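Local coordinates for protein multi-copper Oxidase CueO (Ochrobactrum, PDB 6EVG) that oxidises phenolic and lignin-related compounds as a laccase-like multicopper oxidase, probably passing their electrons through its copper sites to molecular oxygen, at residues A[172-177]-A[223-228]; A[201-206]-A[294-299]; A[230-235]-A[288-293]; A[261-266]-A[463-468]. One frame throughout, in Å; residues are numbered along the deposited sequence.

Contact 1 (A[172-177]-A[223-228])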
loop_
_atom_site.group_PDB
_atom_site.type_symbol
_atom_site.label_atom_id
_atom_site.label_comp_id
_atom_site.label_asym_id
_atom_site.label_seq_id
_atom_site.Cartn_x
_atom_site.Cartn_y
_atom_site.Cartn_z
ATOM N N PRO A 172 7.515 0.245 11.558
ATOM C CA PRO A 172 7.022 0.315 10.168
ATOM C C PRO A 172 8.182 0.536 9.209
ATOM O O PRO A 172 9.101 1.305 9.500
ATOM C CB PRO A 172 6.091 1.534 10.193
ATOM C CG PRO A 172 6.736 2.435 11.204
ATOM C CD PRO A 172 7.370 1.532 12.248
ATOM N N LEU A 173 8.073 -0.152 8.045
ATOM C CA LEU A 173 9.068 -0.031 6.974
ATOM C C LEU A 173 8.332 0.284 5.682
ATOM O O LEU A 173 7.622 -0.572 5.135
ATOM C CB LEU A 173 9.864 -1.324 6.766
ATOM C CG LEU A 173 10.604 -1.862 8.017
ATOM C CD1 LEU A 173 11.290 -3.207 7.627
ATOM C CD2 LEU A 173 11.606 -0.878 8.586
ATOM N N VAL A 174 8.546 1.483 5.161
ATOM C CA VAL A 174 7.955 1.902 3.892
ATOM C C VAL A 174 9.061 1.804 2.835
ATOM O O VAL A 174 10.034 2.583 2.837
ATOM C CB VAL A 174 7.394 3.353 3.968
ATOM C CG1 VAL A 174 6.810 3.726 2.622
ATOM C CG2 VAL A 174 6.395 3.464 5.105
ATOM N N LEU A 175 8.882 0.833 1.942
ATOM C CA LEU A 175 9.873 0.526 0.910
ATOM C C LEU A 175 9.544 1.328 -0.355
ATOM O O LEU A 175 8.399 1.232 -0.851
ATOM C CB LEU A 175 9.858 -0.961 0.580
ATOM C CG LEU A 175 9.935 -1.949 1.742
ATOM C CD1 LEU A 175 9.940 -3.391 1.249
ATOM C CD2 LEU A 175 11.156 -1.705 2.651
ATOM N N GLN A 176 10.516 2.073 -0.877
ATOM C CA GLN A 176 10.316 2.867 -2.087
ATOM C C GLN A 176 11.597 2.863 -2.914
ATOM O O GLN A 176 12.634 2.316 -2.514
ATOM C CB GLN A 176 9.856 4.289 -1.781
ATOM C CG GLN A 176 8.536 4.359 -1.064
ATOM C CD GLN A 176 8.192 5.742 -0.600
ATOM O OE1 GLN A 176 8.981 6.390 0.134
ATOM N NE2 GLN A 176 7.002 6.224 -1.005
ATOM N N ASP A 177 11.538 3.460 -4.095
ATOM C CA ASP A 177 12.685 3.670 -4.934
ATOM C C ASP A 177 12.703 5.063 -5.531
ATOM O O ASP A 177 11.684 5.761 -5.545
ATOM C CB ASP A 177 12.848 2.590 -6.016
ATOM C CG ASP A 177 11.779 2.499 -7.079
ATOM O OD1 ASP A 177 10.685 3.045 -6.873
ATOM O OD2 ASP A 177 12.041 1.830 -8.148
ATOM N N ARG A 223 6.193 -3.871 10.127
ATOM C CA ARG A 223 4.965 -3.589 9.395
ATOM C C ARG A 223 5.416 -2.996 8.065
ATOM O O ARG A 223 5.859 -1.843 7.997
ATOM C CB ARG A 223 4.059 -2.667 10.164
ATOM C CG ARG A 223 3.673 -3.191 11.541
ATOM C CD ARG A 223 2.480 -2.504 12.093
ATOM N NE ARG A 223 2.269 -2.705 13.501
ATOM C CZ ARG A 223 1.072 -2.756 14.091
ATOM N NH1 ARG A 223 -0.032 -2.938 13.363
ATOM N NH2 ARG A 223 1.015 -2.614 15.376
ATOM N N ILE A 224 5.374 -3.816 6.991
ATOM C CA ILE A 224 6.024 -3.495 5.725
ATOM C C ILE A 224 4.947 -3.057 4.707
ATOM O O ILE A 224 3.988 -3.757 4.470
ATOM C CB ILE A 224 6.799 -4.686 5.168
ATOM C CG1 ILE A 224 7.799 -5.236 6.244
ATOM C CG2 ILE A 224 7.549 -4.256 3.905
ATOM C CD1 ILE A 224 8.560 -6.485 5.793
ATOM N N LEU A 225 5.188 -1.874 4.139
ATOM C CA LEU A 225 4.364 -1.318 3.054
ATOM C C LEU A 225 5.282 -1.108 1.826
ATOM O O LEU A 225 6.370 -0.541 1.949
ATOM C CB LEU A 225 3.801 0.046 3.475
ATOM C CG LEU A 225 3.210 0.897 2.331
ATOM C CD1 LEU A 225 1.953 0.321 1.714
ATOM C CD2 LEU A 225 2.925 2.293 2.874
ATOM N N ASN A 226 4.797 -1.523 0.632
ATOM C CA ASN A 226 5.433 -1.070 -0.604
ATOM C C ASN A 226 4.739 0.216 -1.051
ATOM O O ASN A 226 3.580 0.188 -1.457
ATOM C CB ASN A 226 5.337 -2.159 -1.676
ATOM C CG ASN A 226 5.942 -1.700 -2.969
ATOM O OD1 ASN A 226 6.179 -0.537 -3.212
ATOM N ND2 ASN A 226 6.231 -2.691 -3.856
ATOM N N GLY A 227 5.467 1.333 -0.896
ATOM C CA GLY A 227 4.952 2.619 -1.289
ATOM C C GLY A 227 5.524 3.170 -2.612
ATOM O O GLY A 227 5.399 4.382 -2.864
ATOM N N ALA A 228 6.136 2.301 -3.407
ATOM C CA ALA A 228 6.768 2.731 -4.652
ATOM C C ALA A 228 5.712 2.942 -5.767
ATOM O O ALA A 228 4.590 2.449 -5.677
ATOM C CB ALA A 228 7.746 1.671 -5.128
#
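Leu173 and Leu175 trade backbone hydrogen bonds with Arg223, Leu225 and Gly227, so that strands 170-178 and 219-226 run side by side in parallel, their local axes 17° apart. The ladder is regular: Leu173 N donates to Arg223 O at 2.8 Å, Leu225 N to Leu173 O at 2.9 Å, Leu175 N to Leu225 O, and Gly227 N closes it on Leu175 O. Weaker CA-H...O contacts fill the gaps between the rungs, for instance from Pro172 CA to Arg223 O.

Past the last rung, side-chain amides take over. Asn226 OD1 accepts from Ala228 N at 2.8 Å, an Asx turn where the strand ends. Gln176 swings its extended side chain back over Gly227, and its NE2 gives a straight bond of 3.1 Å to Gly227 O (173° at the hydrogen). The oxygen is met from above its carbonyl plane, although it lies in the plane of the glutamine amide. Tyr63 OH holds the other end of that amide, at OE1.

Apolar contacts lie on both faces of the pair. On one, Leu175 CD1 meets Ile224 CG2 at 3.7 Å, the two side chains crossing obliquely; on the other, Val174 and Leu225 lie alongside, CG1 to CD2 at 4.1 Å.

In the seven-stranded sheet of this cupredoxin-like domain, strand 202-205 flanks 170-178 and strand 269-275 flanks 219-226. Leu175 and Asn226 face Phe233 of strand 233-237, while Val174 and Leu225 rest on Leu149 of strand 148-153.

Contact 2 (A[201-206]-A[294-299])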
loop_
_atom_site.group_PDB
_atom_site.type_symbol
_atom_site.label_atom_id
_atom_site.label_comp_id
_atom_site.label_asym_id
_atom_site.label_seq_id
_atom_site.Cartn_x
_atom_site.Cartn_y
_atom_site.Cartn_z
ATOM N N GLY A 201 16.982 3.412 -9.395
ATOM C CA GLY A 201 18.036 2.532 -8.825
ATOM C C GLY A 201 18.375 2.804 -7.394
ATOM O O GLY A 201 19.101 2.024 -6.781
ATOM N N ASN A 202 17.901 3.915 -6.822
ATOM C CA ASN A 202 18.213 4.203 -5.404
ATOM C C ASN A 202 17.068 3.677 -4.554
ATOM O O ASN A 202 15.955 4.224 -4.620
ATOM C CB ASN A 202 18.365 5.702 -5.199
ATOM C CG ASN A 202 19.423 6.312 -6.027
ATOM O OD1 ASN A 202 20.597 6.201 -5.734
ATOM N ND2 ASN A 202 19.032 7.009 -7.074
ATOM N N LEU A 203 17.305 2.664 -3.742
ATOM C CA LEU A 203 16.248 2.135 -2.863
ATOM C C LEU A 203 16.256 2.884 -1.557
ATOM O O LEU A 203 17.333 3.227 -1.068
ATOM C CB LEU A 203 16.451 0.653 -2.639
ATOM C CG LEU A 203 16.607 -0.229 -3.879
ATOM C CD1 LEU A 203 16.623 -1.703 -3.486
ATOM C CD2 LEU A 203 15.430 -0.001 -4.870
ATOM N N ILE A 204 15.069 3.108 -1.020
ATOM C CA ILE A 204 14.933 3.835 0.252
ATOM C C ILE A 204 13.970 3.104 1.183
ATOM O O ILE A 204 13.059 2.401 0.740
ATOM C CB ILE A 204 14.505 5.299 0.023
ATOM C CG1 ILE A 204 13.201 5.393 -0.774
ATOM C CG2 ILE A 204 15.638 6.063 -0.650
ATOM C CD1 ILE A 204 12.597 6.786 -0.802
ATOM N N VAL A 205 14.208 3.300 2.485
ATOM C CA VAL A 205 13.305 2.823 3.540
ATOM C C VAL A 205 13.025 3.991 4.454
ATOM O O VAL A 205 13.928 4.657 4.949
ATOM C CB VAL A 205 13.868 1.618 4.309
ATOM C CG1 VAL A 205 12.842 1.089 5.308
ATOM C CG2 VAL A 205 14.353 0.512 3.358
ATOM N N ASN A 206 11.720 4.271 4.642
ATOM C CA ASN A 206 11.308 5.422 5.448
ATOM C C ASN A 206 12.030 6.688 5.034
ATOM O O ASN A 206 12.355 7.535 5.858
ATOM C CB ASN A 206 11.423 5.149 6.964
ATOM C CG ASN A 206 10.494 4.051 7.424
ATOM O OD1 ASN A 206 9.687 3.523 6.640
ATOM N ND2 ASN A 206 10.582 3.695 8.716
ATOM N N ASP A 294 20.057 -9.933 -9.151
ATOM C CA ASP A 294 20.932 -9.839 -7.986
ATOM C C ASP A 294 20.203 -9.075 -6.883
ATOM O O ASP A 294 19.544 -8.058 -7.096
ATOM C CB ASP A 294 22.207 -9.047 -8.330
ATOM C CG ASP A 294 23.089 -9.683 -9.339
ATOM O OD1 ASP A 294 23.832 -10.614 -9.021
ATOM O OD2 ASP A 294 23.183 -9.116 -10.421
ATOM N N ASP A 295 20.393 -9.549 -5.666
ATOM C CA ASP A 295 19.877 -8.822 -4.493
ATOM C C ASP A 295 20.536 -7.462 -4.350
ATOM O O ASP A 295 21.757 -7.295 -4.499
ATOM C CB ASP A 295 20.089 -9.657 -3.223
ATOM C CG ASP A 295 18.976 -10.632 -2.935
ATOM O OD1 ASP A 295 17.817 -10.251 -3.089
ATOM O OD2 ASP A 295 19.262 -11.782 -2.400
ATOM N N LEU A 296 19.700 -6.501 -3.973
ATOM C CA LEU A 296 20.080 -5.134 -3.648
ATOM C C LEU A 296 19.833 -4.893 -2.150
ATOM O O LEU A 296 18.863 -5.397 -1.584
ATOM C CB LEU A 296 19.244 -4.143 -4.464
ATOM C CG LEU A 296 19.315 -4.279 -5.975
ATOM C CD1 LEU A 296 18.359 -3.301 -6.639
ATOM C CD2 LEU A 296 20.718 -4.099 -6.475
ATOM N N HIS A 297 20.696 -4.083 -1.550
ATOM C CA HIS A 297 20.585 -3.735 -0.138
ATOM C C HIS A 297 19.418 -2.742 0.091
ATOM O O HIS A 297 19.319 -1.715 -0.603
ATOM C CB HIS A 297 21.874 -3.076 0.314
ATOM C CG HIS A 297 21.928 -2.780 1.768
ATOM N ND1 HIS A 297 22.215 -3.730 2.717
ATOM C CD2 HIS A 297 21.732 -1.616 2.431
ATOM C CE1 HIS A 297 22.182 -3.140 3.910
ATOM N NE2 HIS A 297 21.906 -1.861 3.763
ATOM N N LEU A 298 18.580 -3.050 1.075
ATOM C CA LEU A 298 17.583 -2.113 1.576
ATOM C C LEU A 298 18.008 -1.407 2.849
ATOM O O LEU A 298 17.966 -0.193 2.944
ATOM C CB LEU A 298 16.226 -2.796 1.780
ATOM C CG LEU A 298 15.451 -3.063 0.471
ATOM C CD1 LEU A 298 14.361 -4.081 0.699
ATOM C CD2 LEU A 298 14.795 -1.750 0.001
ATOM N N MET A 299 18.365 -2.186 3.893
ATOM C CA MET A 299 18.687 -1.628 5.188
ATOM C C MET A 299 19.385 -2.670 6.044
ATOM O O MET A 299 19.425 -3.854 5.653
ATOM C CB MET A 299 17.422 -1.121 5.908
ATOM C CG MET A 299 16.445 -2.216 6.241
ATOM S SD MET A 299 15.042 -1.680 7.229
ATOM C CE MET A 299 15.813 -1.297 8.767
HETATM O O HOH W 1 19.919 0.927 -0.592
HETATM O O HOH W 2 18.074 1.699 1.042
#
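Leu203 reaches from strand 202-205 toward strand 295-303, and its side chain can be followed outward atom by atom. CB comes first, 3.9 Å from Leu298 CD2. CG stands anti to the carbonyl carbon (chi1 -53°), and beyond it the chain forks. CD1 reaches Leu296 CB at 3.7 Å and also packs on Leu298 CD2. The other methyl, CD2, turns aside to Arg231. Leu203 crosses Leu296 at about a right angle and Leu298 more obliquely.

These two strands belong to the two facing sheets of a cupredoxin-like beta sandwich, so side chains rather than backbone bonds join them. A classic beta bulge in strand 295-303 sets Leu298 and Met299 together against Leu284 of the neighbouring strand.

Val205 meets both bulge residues. Its CG2 packs 3.7 Å from the carbonyl oxygen Leu298 O, and its CG1 touches Met299 SD at 4.0 Å, the valine and methionine crossing nearly perpendicularly. Between the two backbones a water lies 2.7 Å from both Leu203 O and Leu298 O.

Contact 3 (A[230-235]-A[288-293])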
loop_
_atom_site.group_PDB
_atom_site.type_symbol
_atom_site.label_atom_id
_atom_site.label_comp_id
_atom_site.label_asym_id
_atom_site.label_seq_id
_atom_site.Cartn_x
_atom_site.Cartn_y
_atom_site.Cartn_z
ATOM N N ALA A 230 5.932 1.653 -8.738
ATOM C CA ALA A 230 5.846 0.494 -9.661
ATOM C C ALA A 230 6.645 -0.718 -9.226
ATOM O O ALA A 230 6.222 -1.843 -9.489
ATOM C CB ALA A 230 6.258 0.883 -11.070
ATOM N N ARG A 231 7.814 -0.512 -8.639
ATOM C CA ARG A 231 8.723 -1.595 -8.293
ATOM C C ARG A 231 8.046 -2.588 -7.368
ATOM O O ARG A 231 7.442 -2.182 -6.359
ATOM C CB ARG A 231 9.942 -1.034 -7.601
ATOM C CG ARG A 231 10.972 -2.054 -7.164
ATOM C CD ARG A 231 12.239 -1.435 -6.623
ATOM N NE ARG A 231 13.028 -0.759 -7.625
ATOM C CZ ARG A 231 13.998 -1.317 -8.357
ATOM N NH1 ARG A 231 14.286 -2.608 -8.201
ATOM N NH2 ARG A 231 14.685 -0.600 -9.214
ATOM N N ASN A 232 8.225 -3.889 -7.622
ATOM C CA ASN A 232 7.891 -4.952 -6.684
ATOM C C ASN A 232 9.136 -5.277 -5.871
ATOM O O ASN A 232 10.263 -5.331 -6.404
ATOM C CB ASN A 232 7.430 -6.200 -7.389
ATOM C CG ASN A 232 6.198 -5.962 -8.223
ATOM O OD1 ASN A 232 5.228 -5.377 -7.746
ATOM N ND2 ASN A 232 6.219 -6.418 -9.484
ATOM N N PHE A 233 8.960 -5.480 -4.557
ATOM C CA PHE A 233 10.043 -5.908 -3.705
ATOM C C PHE A 233 9.898 -7.384 -3.425
ATOM O O PHE A 233 8.793 -7.905 -3.319
ATOM C CB PHE A 233 10.074 -5.091 -2.395
ATOM C CG PHE A 233 10.427 -3.660 -2.617
ATOM C CD1 PHE A 233 11.713 -3.231 -2.741
ATOM C CD2 PHE A 233 9.412 -2.691 -2.747
ATOM C CE1 PHE A 233 12.045 -1.911 -2.965
ATOM C CE2 PHE A 233 9.730 -1.377 -3.030
ATOM C CZ PHE A 233 11.029 -0.976 -3.120
ATOM N N HIS A 234 11.050 -8.086 -3.278
ATOM C CA HIS A 234 11.049 -9.519 -3.023
ATOM C C HIS A 234 12.108 -9.683 -1.915
ATOM O O HIS A 234 13.302 -9.832 -2.236
ATOM C CB HIS A 234 11.398 -10.310 -4.290
ATOM C CG HIS A 234 10.569 -9.978 -5.480
ATOM N ND1 HIS A 234 9.291 -10.473 -5.677
ATOM C CD2 HIS A 234 10.850 -9.183 -6.534
ATOM C CE1 HIS A 234 8.825 -9.979 -6.828
ATOM N NE2 HIS A 234 9.761 -9.203 -7.369
ATOM N N VAL A 235 11.678 -9.593 -0.665
ATOM C CA VAL A 235 12.599 -9.303 0.420
ATOM C C VAL A 235 12.995 -10.523 1.215
ATOM O O VAL A 235 12.160 -11.380 1.522
ATOM C CB VAL A 235 12.081 -8.187 1.369
ATOM C CG1 VAL A 235 11.764 -6.918 0.612
ATOM C CG2 VAL A 235 10.928 -8.611 2.183
ATOM N N GLY A 288 16.456 -7.339 -7.427
ATOM C CA GLY A 288 16.431 -6.066 -8.122
ATOM C C GLY A 288 15.445 -6.007 -9.243
ATOM O O GLY A 288 15.289 -4.920 -9.844
ATOM N N ASP A 289 14.834 -7.132 -9.590
ATOM C CA ASP A 289 13.813 -7.163 -10.671
ATOM C C ASP A 289 12.858 -8.308 -10.369
ATOM O O ASP A 289 12.919 -8.866 -9.273
ATOM C CB ASP A 289 14.499 -7.258 -12.018
ATOM C CG ASP A 289 15.325 -8.515 -12.147
ATOM O OD1 ASP A 289 14.912 -9.551 -11.599
ATOM O OD2 ASP A 289 16.399 -8.492 -12.793
ATOM N N ASP A 290 11.951 -8.598 -11.298
ATOM C CA ASP A 290 10.935 -9.624 -11.124
ATOM C C ASP A 290 11.359 -10.990 -11.699
ATOM O O ASP A 290 10.524 -11.905 -11.779
ATOM C CB ASP A 290 9.610 -9.159 -11.734
ATOM C CG ASP A 290 8.998 -8.018 -10.952
ATOM O OD1 ASP A 290 9.157 -7.931 -9.764
ATOM O OD2 ASP A 290 8.340 -7.160 -11.550
ATOM N N SER A 291 12.643 -11.106 -12.060
ATOM C CA SER A 291 13.202 -12.323 -12.625
ATOM C C SER A 291 14.377 -12.849 -11.804
ATOM O O SER A 291 15.234 -13.556 -12.339
ATOM C CB SER A 291 13.657 -12.044 -14.081
ATOM O OG SER A 291 12.521 -11.634 -14.864
ATOM N N GLY A 292 14.418 -12.569 -10.502
ATOM C CA GLY A 292 15.462 -13.160 -9.653
ATOM C C GLY A 292 16.809 -12.520 -9.823
ATOM O O GLY A 292 17.804 -13.134 -9.472
ATOM N N GLY A 293 16.836 -11.287 -10.292
ATOM C CA GLY A 293 18.090 -10.537 -10.427
ATOM C C GLY A 293 18.786 -10.318 -9.082
ATOM O O GLY A 293 18.146 -10.374 -8.007
HETATM O O HOH W 3 16.927 -2.231 -10.190
HETATM O O HOH W 4 10.889 -6.003 -9.085
#
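His234 NE2 donates to Asp290 OD1 at 2.8 Å, in a nearly straight bond (167° at the hydrogen) that lies in the imidazole plane and uses the anti lone pair of the oxygen. Ring and carboxylate planes stand 88° apart, so the carboxylate is set crosswise at the ring edge. Thr263 OG1 bonds the opposite nitrogen, ND1, and the ring is thus pinned at both ends.

The same carboxylate is held by Asn232, whose ND2 donates to Asp290 OD2 at 3.1 Å, on the syn side but tilted out of the carboxylate plane, and makes a weak bond to OD1. A water lies 2.7 Å from Asp290 OD1 and also reaches Asn232 O.

Farther along, Arg231 NH1 donates to Gly288 O at 3.0 Å, a bent bond that meets the oxygen from above its carbonyl plane. The side chain leaves with CG anti to the backbone N and turns at chi3 (-69°), which brings the guanidinium round to the loop; its NE is salt-bridged to Asp177. Packing is sparse: His234 CD2 comes within 3.4 Å of Asp289 O, and Asn232 CB within 3.4 Å of Asp290 OD1.

Asp289 shapes the loop from within, its OD1 accepting from Ser291 N and Gly293 N on opposite faces of the carboxylate plane. The first of these bonds makes an Asx turn, inside the loop that joins antiparallel strands 282-287 and 295-303 of a cupredoxin-like sheet.

Contact 4 (A[261-266]-A[463-468]). With EDO (1,2-ethanediol), chain D.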
loop_
_atom_site.group_PDB
_atom_site.type_symbol
_atom_site.label_atom_id
_atom_site.label_comp_id
_atom_site.label_asym_id
_atom_site.label_seq_id
_atom_site.Cartn_x
_atom_site.Cartn_y
_atom_site.Cartn_z
ATOM N N ARG A 261 11.472 -15.584 1.726
ATOM C CA ARG A 261 11.531 -14.386 0.879
ATOM C C ARG A 261 10.061 -14.001 0.648
ATOM O O ARG A 261 9.219 -14.867 0.523
ATOM C CB ARG A 261 12.280 -14.615 -0.426
ATOM C CG ARG A 261 12.489 -13.295 -1.197
ATOM C CD ARG A 261 13.231 -13.469 -2.439
ATOM N NE ARG A 261 14.635 -13.856 -2.259
ATOM C CZ ARG A 261 15.677 -13.024 -2.389
ATOM N NH1 ARG A 261 15.505 -11.709 -2.449
ATOM N NH2 ARG A 261 16.909 -13.510 -2.450
ATOM N N LEU A 262 9.771 -12.720 0.725
ATOM C CA LEU A 262 8.399 -12.192 0.696
ATOM C C LEU A 262 8.218 -11.167 -0.424
ATOM O O LEU A 262 8.933 -10.192 -0.482
ATOM C CB LEU A 262 8.104 -11.544 2.041
ATOM C CG LEU A 262 6.748 -10.796 2.146
ATOM C CD1 LEU A 262 5.578 -11.771 2.020
ATOM C CD2 LEU A 262 6.692 -10.115 3.498
ATOM N N THR A 263 7.272 -11.439 -1.336
ATOM C CA THR A 263 6.968 -10.463 -2.396
ATOM C C THR A 263 5.948 -9.444 -1.900
ATOM O O THR A 263 4.916 -9.854 -1.322
ATOM C CB THR A 263 6.463 -11.152 -3.661
ATOM O OG1 THR A 263 7.543 -11.962 -4.187
ATOM C CG2 THR A 263 5.968 -10.186 -4.705
ATOM N N ILE A 264 6.197 -8.170 -2.140
ATOM C CA ILE A 264 5.282 -7.092 -1.791
ATOM C C ILE A 264 5.200 -6.164 -2.974
ATOM O O ILE A 264 6.195 -5.562 -3.385
ATOM C CB ILE A 264 5.709 -6.345 -0.515
ATOM C CG1 ILE A 264 6.186 -7.257 0.605
ATOM C CG2 ILE A 264 4.593 -5.439 -0.028
ATOM C CD1 ILE A 264 6.776 -6.642 1.751
ATOM N N SER A 265 3.978 -6.017 -3.534
ATOM C CA SER A 265 3.752 -5.119 -4.666
ATOM C C SER A 265 3.186 -3.789 -4.169
ATOM O O SER A 265 2.723 -3.710 -3.008
ATOM C CB SER A 265 2.831 -5.807 -5.704
ATOM O OG SER A 265 1.514 -5.975 -5.260
ATOM N N PRO A 266 3.192 -2.760 -5.019
ATOM C CA PRO A 266 2.727 -1.438 -4.567
ATOM C C PRO A 266 1.331 -1.477 -3.978
ATOM O O PRO A 266 0.394 -1.957 -4.620
ATOM C CB PRO A 266 2.819 -0.594 -5.841
ATOM C CG PRO A 266 3.988 -1.215 -6.588
ATOM C CD PRO A 266 3.808 -2.694 -6.353
ATOM N N THR A 463 -5.228 -5.434 -1.960
ATOM C CA THR A 463 -4.294 -5.202 -3.025
ATOM C C THR A 463 -3.607 -6.575 -3.262
ATOM O O THR A 463 -3.256 -7.226 -2.290
ATOM C CB THR A 463 -3.260 -4.124 -2.681
ATOM O OG1 THR A 463 -3.979 -2.933 -2.256
ATOM C CG2 THR A 463 -2.378 -3.790 -3.815
ATOM N N ALA A 464 -3.426 -6.981 -4.515
ATOM C CA ALA A 464 -2.789 -8.283 -4.815
ATOM C C ALA A 464 -2.050 -8.233 -6.108
ATOM O O ALA A 464 -2.567 -7.673 -7.087
ATOM C CB ALA A 464 -3.795 -9.378 -4.863
ATOM N N LEU A 465 -0.882 -8.860 -6.167
ATOM C CA LEU A 465 -0.113 -8.913 -7.391
ATOM C C LEU A 465 -0.651 -10.046 -8.280
ATOM O O LEU A 465 -0.644 -11.212 -7.891
ATOM C CB LEU A 465 1.380 -9.128 -7.105
ATOM C CG LEU A 465 2.315 -9.007 -8.295
ATOM C CD1 LEU A 465 2.242 -7.663 -9.028
ATOM C CD2 LEU A 465 3.744 -9.335 -7.885
ATOM N N ILE A 466 -1.099 -9.677 -9.476
ATOM C CA ILE A 466 -1.647 -10.600 -10.495
ATOM C C ILE A 466 -0.551 -10.847 -11.477
ATOM O O ILE A 466 0.031 -9.958 -12.060
ATOM C CB ILE A 466 -2.895 -10.032 -11.140
ATOM C CG1 ILE A 466 -3.855 -9.403 -10.131
ATOM C CG2 ILE A 466 -3.571 -11.115 -11.983
ATOM C CD1 ILE A 466 -4.316 -10.263 -9.011
ATOM N N ASP A 467 -0.256 -12.140 -11.745
ATOM C CA ASP A 467 0.832 -12.525 -12.648
ATOM C C ASP A 467 0.387 -13.759 -13.392
ATOM O O ASP A 467 0.774 -14.886 -13.062
ATOM C CB ASP A 467 2.129 -12.795 -11.868
ATOM C CG ASP A 467 3.349 -13.046 -12.770
ATOM O OD1 ASP A 467 3.267 -12.832 -13.993
ATOM O OD2 ASP A 467 4.390 -13.465 -12.195
ATOM N N GLY A 468 -0.338 -13.559 -14.482
ATOM C CA GLY A 468 -0.944 -14.604 -15.292
ATOM C C GLY A 468 -2.445 -14.558 -15.052
ATOM O O GLY A 468 -3.164 -13.757 -15.663
HETATM C C1 EDO D . -0.446 -11.734 -3.435
HETATM O O1 EDO D . -0.516 -10.346 -3.748
HETATM C C2 EDO D . -0.735 -12.547 -4.676
HETATM O O2 EDO D . 0.273 -12.398 -5.689
#
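Leu465 leans from strand 463-466 against Thr263 and Ser265, an interface between two cupredoxin-like domains of the multicopper oxidase: strand 262-264 and strand 463-466 are each an outermost strand of their own sheet.

In the leucine, CG anti to N (chi1 -172°) carries the branch toward segment 261-266, where its two methyls part. CD2 meets Thr263 CG2 at 4.0 Å, the side chains crossing at about a right angle, while CD1 packs on Ser265 CB at 3.9 Å. The serine lies closer to the root of the leucine: its OG sits 3.7 Å from Leu465 CB and is hydrogen-bonded to Glu268. Thr263 gives the leucine its methyl alone, its OG1 being engaged elsewhere.

Thr463 turns in the same general direction, with CG2 at 3.4 Å from Pro266 O and its OG1 bonded to His93. The next strand over, 434-438, begins with the copper ligand His434, whose backbone pairs with Ile466.

A molecule of 1,2-ethanediol, probably from the crystallisation liquor, clips onto the backbone of Leu465: Leu465 N donates to its O1 at 2.9 Å, and its O2 donates to Leu465 O at 2.7 Å.

In the fold
From the N terminus, contact 1 joins strand 170-178 to 223-228, closing the first loop among the four contacts. Segment 201-206 lies inside that loop but packs against 294-299, so contact 2 crosses contact 1. Contact 3 (230-235 with 288-293) opens after contact 1 has closed and nests within contact 2. Segment 261-266 starts inside both of those loops and ends far down the chain at 463-468; contact 4 therefore crosses contacts 2 and 3. Contact 1 pairs strands within one sheet, contact 2 packs that sheet on its partner, and contact 3 holds a loop of the second sheet, while contact 4 ties this domain to the later, copper-bearing one.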